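Local coordinates for protein WipB (Legionella pneumophila, PDB 5NNY) that is a translocated Ser/Thr phosphatase that targets the host's lysosomal nutrient-sensing machinery, represented here by its phosphatase domain, at residues 265-269 / 270-274; 210-213 / 214-218; 133-136 / 137-141. All coordinates share one frame; numbering follows the deposited sequence.

Contact 1 of 3, residues 265-269 / 270-274; sequences MYRGY and AGEHL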
loop_
_atom_site.group_PDB
_atom_site.type_symbol
_atom_site.label_atom_id
_atom_site.label_comp_id
_atom_site.label_asym_id
_atom_site.label_seq_id
_atom_site.Cartn_x
_atom_site.Cartn_y
_atom_site.Cartn_z
ATOM N N MET A 265 6.594 -6.987 -14.897
ATOM C CA MET A 265 5.704 -5.876 -14.573
ATOM C C MET A 265 5.251 -5.144 -15.833
ATOM O O MET A 265 4.112 -4.660 -15.905
ATOM C CB MET A 265 6.405 -4.922 -13.588
ATOM C CG MET A 265 6.847 -5.632 -12.314
ATOM S SD MET A 265 5.465 -6.463 -11.496
ATOM C CE MET A 265 4.817 -5.123 -10.495
ATOM N N TYR A 266 6.112 -5.054 -16.844
ATOM C CA TYR A 266 5.656 -4.488 -18.113
ATOM C C TYR A 266 4.556 -5.354 -18.718
ATOM O O TYR A 266 3.525 -4.850 -19.178
ATOM C CB TYR A 266 6.810 -4.367 -19.109
ATOM C CG TYR A 266 7.787 -3.242 -18.825
ATOM C CD1 TYR A 266 7.428 -1.916 -19.068
ATOM C CD2 TYR A 266 9.077 -3.506 -18.362
ATOM C CE1 TYR A 266 8.311 -0.878 -18.828
ATOM C CE2 TYR A 266 9.986 -2.456 -18.122
ATOM C CZ TYR A 266 9.585 -1.151 -18.354
ATOM O OH TYR A 266 10.451 -0.102 -18.125
ATOM N N ARG A 267 4.772 -6.663 -18.744
ATOM C CA ARG A 267 3.755 -7.548 -19.306
ATOM C C ARG A 267 2.523 -7.576 -18.413
ATOM O O ARG A 267 1.395 -7.704 -18.903
ATOM C CB ARG A 267 4.323 -8.955 -19.499
ATOM C CG ARG A 267 5.293 -9.053 -20.684
ATOM C CD ARG A 267 5.851 -10.455 -20.845
ATOM N NE ARG A 267 6.862 -10.780 -19.844
ATOM C CZ ARG A 267 6.728 -11.704 -18.896
ATOM N NH1 ARG A 267 7.723 -11.920 -18.048
ATOM N NH2 ARG A 267 5.614 -12.416 -18.797
ATOM N N GLY A 268 2.726 -7.456 -17.100
ATOM C CA GLY A 268 1.592 -7.319 -16.201
ATOM C C GLY A 268 0.770 -6.088 -16.525
ATOM O O GLY A 268 -0.448 -6.157 -16.686
ATOM N N TYR A 269 1.432 -4.947 -16.649
ATOM C CA TYR A 269 0.712 -3.735 -17.011
ATOM C C TYR A 269 -0.017 -3.917 -18.337
ATOM O O TYR A 269 -1.175 -3.500 -18.481
ATOM C CB TYR A 269 1.670 -2.537 -17.096
ATOM C CG TYR A 269 1.045 -1.397 -17.842
ATOM C CD1 TYR A 269 0.006 -0.676 -17.279
ATOM C CD2 TYR A 269 1.468 -1.062 -19.141
ATOM C CE1 TYR A 269 -0.596 0.356 -17.976
ATOM C CE2 TYR A 269 0.862 -0.037 -19.838
ATOM C CZ TYR A 269 -0.161 0.668 -19.249
ATOM O OH TYR A 269 -0.776 1.696 -19.918
ATOM N N ALA A 270 0.642 -4.550 -19.313
ATOM C CA ALA A 270 0.079 -4.672 -20.652
ATOM C C ALA A 270 -1.155 -5.569 -20.672
ATOM O O ALA A 270 -1.875 -5.587 -21.675
ATOM C CB ALA A 270 1.130 -5.218 -21.623
ATOM N N GLY A 271 -1.388 -6.322 -19.599
ATOM C CA GLY A 271 -2.559 -7.161 -19.495
ATOM C C GLY A 271 -2.348 -8.613 -19.844
ATOM O O GLY A 271 -3.332 -9.364 -19.902
ATOM N N GLU A 272 -1.105 -9.039 -20.049
ATOM C CA GLU A 272 -0.782 -10.368 -20.536
ATOM C C GLU A 272 -0.937 -11.414 -19.445
ATOM O O GLU A 272 -1.077 -11.099 -18.265
ATOM C CB GLU A 272 0.650 -10.412 -21.062
ATOM C CG GLU A 272 0.875 -9.458 -22.186
ATOM C CD GLU A 272 2.272 -9.516 -22.720
ATOM O OE1 GLU A 272 2.974 -10.521 -22.480
ATOM O OE2 GLU A 272 2.659 -8.535 -23.373
ATOM N N HIS A 273 -0.919 -12.675 -19.878
ATOM C CA HIS A 273 -0.790 -13.818 -18.982
ATOM C C HIS A 273 0.570 -13.824 -18.295
ATOM O O HIS A 273 1.592 -13.462 -18.882
ATOM C CB HIS A 273 -0.941 -15.131 -19.749
ATOM C CG HIS A 273 -2.236 -15.264 -20.484
ATOM N ND1 HIS A 273 -2.458 -16.251 -21.418
ATOM C CD2 HIS A 273 -3.378 -14.539 -20.420
ATOM C CE1 HIS A 273 -3.679 -16.126 -21.904
ATOM N NE2 HIS A 273 -4.257 -15.094 -21.317
ATOM N N LEU A 274 0.584 -14.279 -17.043
ATOM C CA LEU A 274 1.819 -14.464 -16.284
ATOM C C LEU A 274 1.808 -15.886 -15.722
ATOM O O LEU A 274 1.675 -16.090 -14.515
ATOM C CB LEU A 274 1.945 -13.418 -15.179
ATOM C CG LEU A 274 1.975 -11.989 -15.717
ATOM C CD1 LEU A 274 1.900 -10.992 -14.576
ATOM C CD2 LEU A 274 3.235 -11.750 -16.562
HETATM O O HOH W 1 3.534 -12.686 -20.695
#

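Contact 2 of 3, residues 210-213 / 214-218; sequences AGIG and LNHIR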
loop_
_atom_site.group_PDB
_atom_site.type_symbol
_atom_site.label_atom_id
_atom_site.label_comp_id
_atom_site.label_asym_id
_atom_site.label_seq_id
_atom_site.Cartn_x
_atom_site.Cartn_y
_atom_site.Cartn_z
ATOM N N ALA A 210 -5.938 -7.229 -6.256
ATOM C CA ALA A 210 -6.495 -7.483 -7.579
ATOM C C ALA A 210 -7.129 -8.867 -7.608
ATOM O O ALA A 210 -6.980 -9.657 -6.676
ATOM C CB ALA A 210 -5.414 -7.381 -8.672
ATOM N N GLY A 211 -7.815 -9.173 -8.708
ATOM C CA GLY A 211 -8.555 -10.429 -8.790
ATOM C C GLY A 211 -7.634 -11.634 -8.931
ATOM O O GLY A 211 -6.835 -11.720 -9.875
ATOM N N ILE A 212 -7.762 -12.589 -8.013
ATOM C CA ILE A 212 -6.994 -13.825 -8.025
ATOM C C ILE A 212 -7.937 -14.991 -7.764
ATOM O O ILE A 212 -9.133 -14.814 -7.514
ATOM C CB ILE A 212 -5.880 -13.824 -6.972
ATOM C CG1 ILE A 212 -6.521 -13.693 -5.581
ATOM C CG2 ILE A 212 -4.873 -12.685 -7.253
ATOM C CD1 ILE A 212 -5.594 -14.042 -4.429
ATOM N N GLY A 213 -7.368 -16.192 -7.784
ATOM C CA GLY A 213 -8.116 -17.381 -7.431
ATOM C C GLY A 213 -7.285 -18.253 -6.522
ATOM O O GLY A 213 -6.178 -17.862 -6.129
ATOM N N LEU A 214 -7.801 -19.440 -6.185
ATOM C CA LEU A 214 -7.001 -20.418 -5.451
ATOM C C LEU A 214 -5.727 -20.801 -6.196
ATOM O O LEU A 214 -4.740 -21.201 -5.566
ATOM C CB LEU A 214 -7.835 -21.673 -5.166
ATOM C CG LEU A 214 -9.075 -21.503 -4.295
ATOM C CD1 LEU A 214 -9.890 -22.812 -4.256
ATOM C CD2 LEU A 214 -8.684 -21.092 -2.889
ATOM N N ASN A 215 -5.725 -20.703 -7.530
ATOM C CA ASN A 215 -4.532 -21.063 -8.287
ATOM C C ASN A 215 -3.375 -20.124 -7.954
ATOM O O ASN A 215 -2.222 -20.557 -7.890
ATOM C CB ASN A 215 -4.826 -21.046 -9.788
ATOM C CG ASN A 215 -5.581 -19.803 -10.228
ATOM O OD1 ASN A 215 -6.619 -19.458 -9.661
ATOM N ND2 ASN A 215 -5.051 -19.109 -11.248
ATOM N N HIS A 216 -3.666 -18.836 -7.746
ATOM C CA HIS A 216 -2.614 -17.895 -7.352
ATOM C C HIS A 216 -2.046 -18.245 -5.983
ATOM O O HIS A 216 -0.833 -18.161 -5.760
ATOM C CB HIS A 216 -3.150 -16.457 -7.328
ATOM C CG HIS A 216 -3.482 -15.905 -8.673
ATOM N ND1 HIS A 216 -4.708 -16.090 -9.276
ATOM C CD2 HIS A 216 -2.741 -15.175 -9.542
ATOM C CE1 HIS A 216 -4.711 -15.491 -10.455
ATOM N NE2 HIS A 216 -3.531 -14.925 -10.638
ATOM N N ILE A 217 -2.915 -18.598 -5.037
ATOM C CA ILE A 217 -2.453 -18.930 -3.692
ATOM C C ILE A 217 -1.582 -20.177 -3.729
ATOM O O ILE A 217 -0.544 -20.255 -3.060
ATOM C CB ILE A 217 -3.668 -19.085 -2.751
ATOM C CG1 ILE A 217 -4.490 -17.807 -2.785
ATOM C CG2 ILE A 217 -3.233 -19.436 -1.323
ATOM C CD1 ILE A 217 -5.813 -17.909 -2.036
ATOM N N ARG A 218 -1.962 -21.155 -4.550
ATOM C CA ARG A 218 -1.124 -22.337 -4.719
ATOM C C ARG A 218 0.226 -21.969 -5.320
ATOM O O ARG A 218 1.266 -22.494 -4.906
ATOM C CB ARG A 218 -1.854 -23.368 -5.590
ATOM C CG ARG A 218 -1.098 -24.682 -5.781
ATOM C CD ARG A 218 -1.793 -25.589 -6.796
ATOM N NE ARG A 218 -3.090 -26.046 -6.306
ATOM C CZ ARG A 218 -3.259 -27.157 -5.595
ATOM N NH1 ARG A 218 -2.210 -27.917 -5.306
ATOM N NH2 ARG A 218 -4.467 -27.506 -5.175
#

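Contact 3 of 3, residues 133-136 / 137-141; sequences FVEA and CELFK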
loop_
_atom_site.group_PDB
_atom_site.type_symbol
_atom_site.label_atom_id
_atom_site.label_comp_id
_atom_site.label_asym_id
_atom_site.label_seq_id
_atom_site.Cartn_x
_atom_site.Cartn_y
_atom_site.Cartn_z
ATOM N N PHE A 133 7.125 1.935 -4.257
ATOM C CA PHE A 133 7.685 2.514 -3.033
ATOM C C PHE A 133 8.619 1.526 -2.328
ATOM O O PHE A 133 9.714 1.904 -1.872
ATOM C CB PHE A 133 6.551 2.965 -2.103
ATOM C CG PHE A 133 7.027 3.637 -0.834
ATOM C CD1 PHE A 133 7.588 4.901 -0.881
ATOM C CD2 PHE A 133 6.946 2.976 0.384
ATOM C CE1 PHE A 133 8.030 5.532 0.283
ATOM C CE2 PHE A 133 7.363 3.594 1.562
ATOM C CZ PHE A 133 7.924 4.877 1.502
ATOM N N VAL A 134 8.208 0.256 -2.259
ATOM C CA VAL A 134 9.043 -0.790 -1.677
ATOM C C VAL A 134 10.396 -0.832 -2.381
ATOM O O VAL A 134 11.455 -0.868 -1.748
ATOM C CB VAL A 134 8.326 -2.150 -1.772
ATOM C CG1 VAL A 134 9.319 -3.272 -1.483
ATOM C CG2 VAL A 134 7.129 -2.187 -0.829
ATOM N N GLU A 135 10.370 -0.891 -3.708
ATOM C CA GLU A 135 11.603 -1.043 -4.470
ATOM C C GLU A 135 12.509 0.158 -4.279
ATOM O O GLU A 135 13.711 0.005 -4.051
ATOM C CB GLU A 135 11.284 -1.239 -5.953
ATOM C CG GLU A 135 12.507 -1.696 -6.775
ATOM C CD GLU A 135 12.217 -1.706 -8.266
ATOM O OE1 GLU A 135 12.331 -0.625 -8.895
ATOM O OE2 GLU A 135 11.851 -2.783 -8.786
ATOM N N ALA A 136 11.940 1.362 -4.376
ATOM C CA ALA A 136 12.696 2.585 -4.136
ATOM C C ALA A 136 13.389 2.549 -2.786
ATOM O O ALA A 136 14.570 2.900 -2.675
ATOM C CB ALA A 136 11.765 3.793 -4.218
ATOM N N CYS A 137 12.677 2.129 -1.744
ATOM C CA CYS A 137 13.269 2.125 -0.413
ATOM C C CYS A 137 14.300 1.021 -0.264
ATOM O O CYS A 137 15.362 1.240 0.333
ATOM C CB CYS A 137 12.177 1.979 0.651
ATOM S SG CYS A 137 11.141 3.445 0.808
ATOM N N GLU A 138 14.010 -0.170 -0.802
ATOM C CA GLU A 138 14.948 -1.285 -0.684
ATOM C C GLU A 138 16.246 -1.043 -1.454
ATOM O O GLU A 138 17.305 -1.548 -1.059
ATOM C CB GLU A 138 14.302 -2.579 -1.187
ATOM C CG GLU A 138 13.214 -3.149 -0.302
ATOM C CD GLU A 138 12.796 -4.528 -0.765
ATOM O OE1 GLU A 138 13.052 -4.861 -1.951
ATOM O OE2 GLU A 138 12.240 -5.274 0.055
ATOM N N LEU A 139 16.190 -0.307 -2.565
ATOM C CA LEU A 139 17.380 -0.069 -3.378
ATOM C C LEU A 139 17.992 1.304 -3.132
ATOM O O LEU A 139 18.775 1.786 -3.960
ATOM C CB LEU A 139 17.058 -0.253 -4.870
ATOM C CG LEU A 139 16.552 -1.653 -5.241
ATOM C CD1 LEU A 139 16.369 -1.792 -6.745
ATOM C CD2 LEU A 139 17.484 -2.733 -4.707
ATOM N N PHE A 140 17.671 1.924 -2.000
ATOM C CA PHE A 140 18.149 3.272 -1.707
ATOM C C PHE A 140 19.671 3.364 -1.831
ATOM O O PHE A 140 20.208 4.242 -2.524
ATOM C CB PHE A 140 17.679 3.661 -0.304
ATOM C CG PHE A 140 18.127 5.025 0.138
ATOM C CD1 PHE A 140 17.518 6.168 -0.358
ATOM C CD2 PHE A 140 19.118 5.158 1.111
ATOM C CE1 PHE A 140 17.921 7.436 0.090
ATOM C CE2 PHE A 140 19.516 6.402 1.560
ATOM C CZ PHE A 140 18.924 7.544 1.049
ATOM N N LYS A 141 20.386 2.432 -1.197
ATOM C CA LYS A 141 21.848 2.487 -1.226
ATOM C C LYS A 141 22.390 2.149 -2.607
ATOM O O LYS A 141 23.320 2.801 -3.093
ATOM C CB LYS A 141 22.436 1.533 -0.190
ATOM C CG LYS A 141 22.959 2.203 1.066
ATOM C CD LYS A 141 23.656 1.205 1.992
ATOM C CE LYS A 141 25.136 1.050 1.650
ATOM N NZ LYS A 141 25.801 0.039 2.533
#

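Contact 1 of 3, residues 265-269 / 270-274
Arg267 and Glu272 meet where helix 262-270 ends in a Schellman motif. The carbonyl of Arg267 takes the 6→1 bond from Glu272 N at 3.1 Å, arriving almost in line with the C=O, and also a weak bond from Gly271 N. The 5→2 bond runs from Gly271 N to Gly268 O at 3.1 Å, its donor well above the carbonyl plane. Gly271 suits the turn because, at its positive phi (98°), a side chain would press on the preceding carbonyl. Gly268 O also accepts from Arg288, while Ala270 N makes a regular helical bond to Tyr266 O at 2.9 Å.

The side chains of Arg267 and Glu272 cross at about a right angle, Glu272 OE1 lying against the aliphatic part of Arg267, 3.3 Å from CG, and not in direct contact with the guanidinium. The arginine's bend at chi3 (-75°) turns its charged end past the carboxylate; NH1 there makes salt bridges to Glu279 and Asp263. Buried Leu274 brings CD1 to 4.0 Å from Gly268 CA. A water at the guanidinium edge, in its plane, links three groups: it accepts from Arg267 NH2 at 2.8 Å and donates to Glu272 OE1 and to His273 O.

Contact 2 of 3, residues 210-213 / 214-218
Gly213 and His216 face each other across the N-terminus of helix 214-224, with Gly213 as the N-cap. Two hydrogen bonds join the cap to the helix. Gly213 N donates to His216 ND1 over 3.1 Å at a fairly straight 157°, the donor tilted out of the ring plane. This resembles half of a capping box, the N3 side chain accepting from the N-cap amide, but glycine has no side chain to answer. His216 N instead makes a weak bond back to Gly213 O. Asn215 folds its amide back beside the cap, CG lying between its own backbone N and carbonyl carbon (chi1 47°), with OD1 3.4 Å from Gly213 CA. A CB on Gly213 would run into that oxygen, so glycine suits the place. OD1 also accepts from Ile294 N, and ND2 donates to Tyr290 O, tying the helix start to the loop 290-294.

The apolar contacts centre on Ile212. Its CG2 makes a CH-pi contact over one face of the imidazole, 3.9 Å from the ring centroid of His216, and its CB lies over the same ring. Its other branch reaches Ile217, CD1 to CG1 at 4.3 Å, where both isoleucines also touch Ile193 of the central sheet.

Since ND1 accepts and NE2 is bonded to the carbonyl oxygen of Arg288, His216 is probably a neutral imidazole protonated on NE2, clamped between two backbone groups.

Contact 3 of 3, residues 133-136 / 137-141
Cys137 sets its sulfur over one face of the Phe133 ring, one turn apart near the C-terminal end of helix 128-138. SG stands 3.8 Å from the ring centroid of Phe133, 18° off the normal, and leans toward the rim, closest to CZ. The pairing follows from the torsions: the ring leans toward the C-terminal end of the helix with CG opposite the backbone N (chi1 -177°), while SG sits beside its own N (chi1 -70°). A small, polarisable thiol fits this buried place, for Tyr186 meets the same ring edge-to-face and Tyr182 touches the cysteine. Beneath them run regular helical bonds, Cys137 N to Phe133 O at 3.0 Å and Glu138 N to Val134 O at 2.8 Å.

Against this buried face stand the partly exposed Glu138, Leu139 and Phe140, the first two lying against buried Val134 and Glu135. Val134 and Glu138 lie side by side, CG1 of the valine 3.8 Å from CD of the glutamate, so that the beta-branched residue backs the carboxylate. Leu139, the first residue to leave helical angles, still donates its N to Glu135 O, and its CD1 lies obliquely over Glu135 CG at 3.9 Å.

The carboxylates find their partners elsewhere in the chain. Glu138 OE2 accepts from Ile256 N, OE1 is hydrogen-bonded to His257 ND1, and Glu135 OE2 bonds to Tyr260 and His262; backbone bonds thus hold the turn, sulfur and apolar contacts cover one face, and the carboxylates tie the helix to residues 256-262.

In the fold
Each contact shapes one end of a helix in the calcineurin-like phosphoesterase domain: contact 2 a beginning, contacts 1 and 3 an end. Contacts 1 and 2 have centres 16 Å apart and do not touch, but Arg288 joins them, its NE bonding to Gly268 and its carbonyl to His216, and Ala283 packs on both. Contact 3 lies 22 Å from contact 1 and 27 Å from contact 2, centre to centre. Tyr260 bridges the first of these gaps, bonded to Glu135 and packed on Met265. By analogy with related metallophosphoesterases, the loop leading into contact 2 and the start of helix 128-138 probably adjoin the catalytic centre.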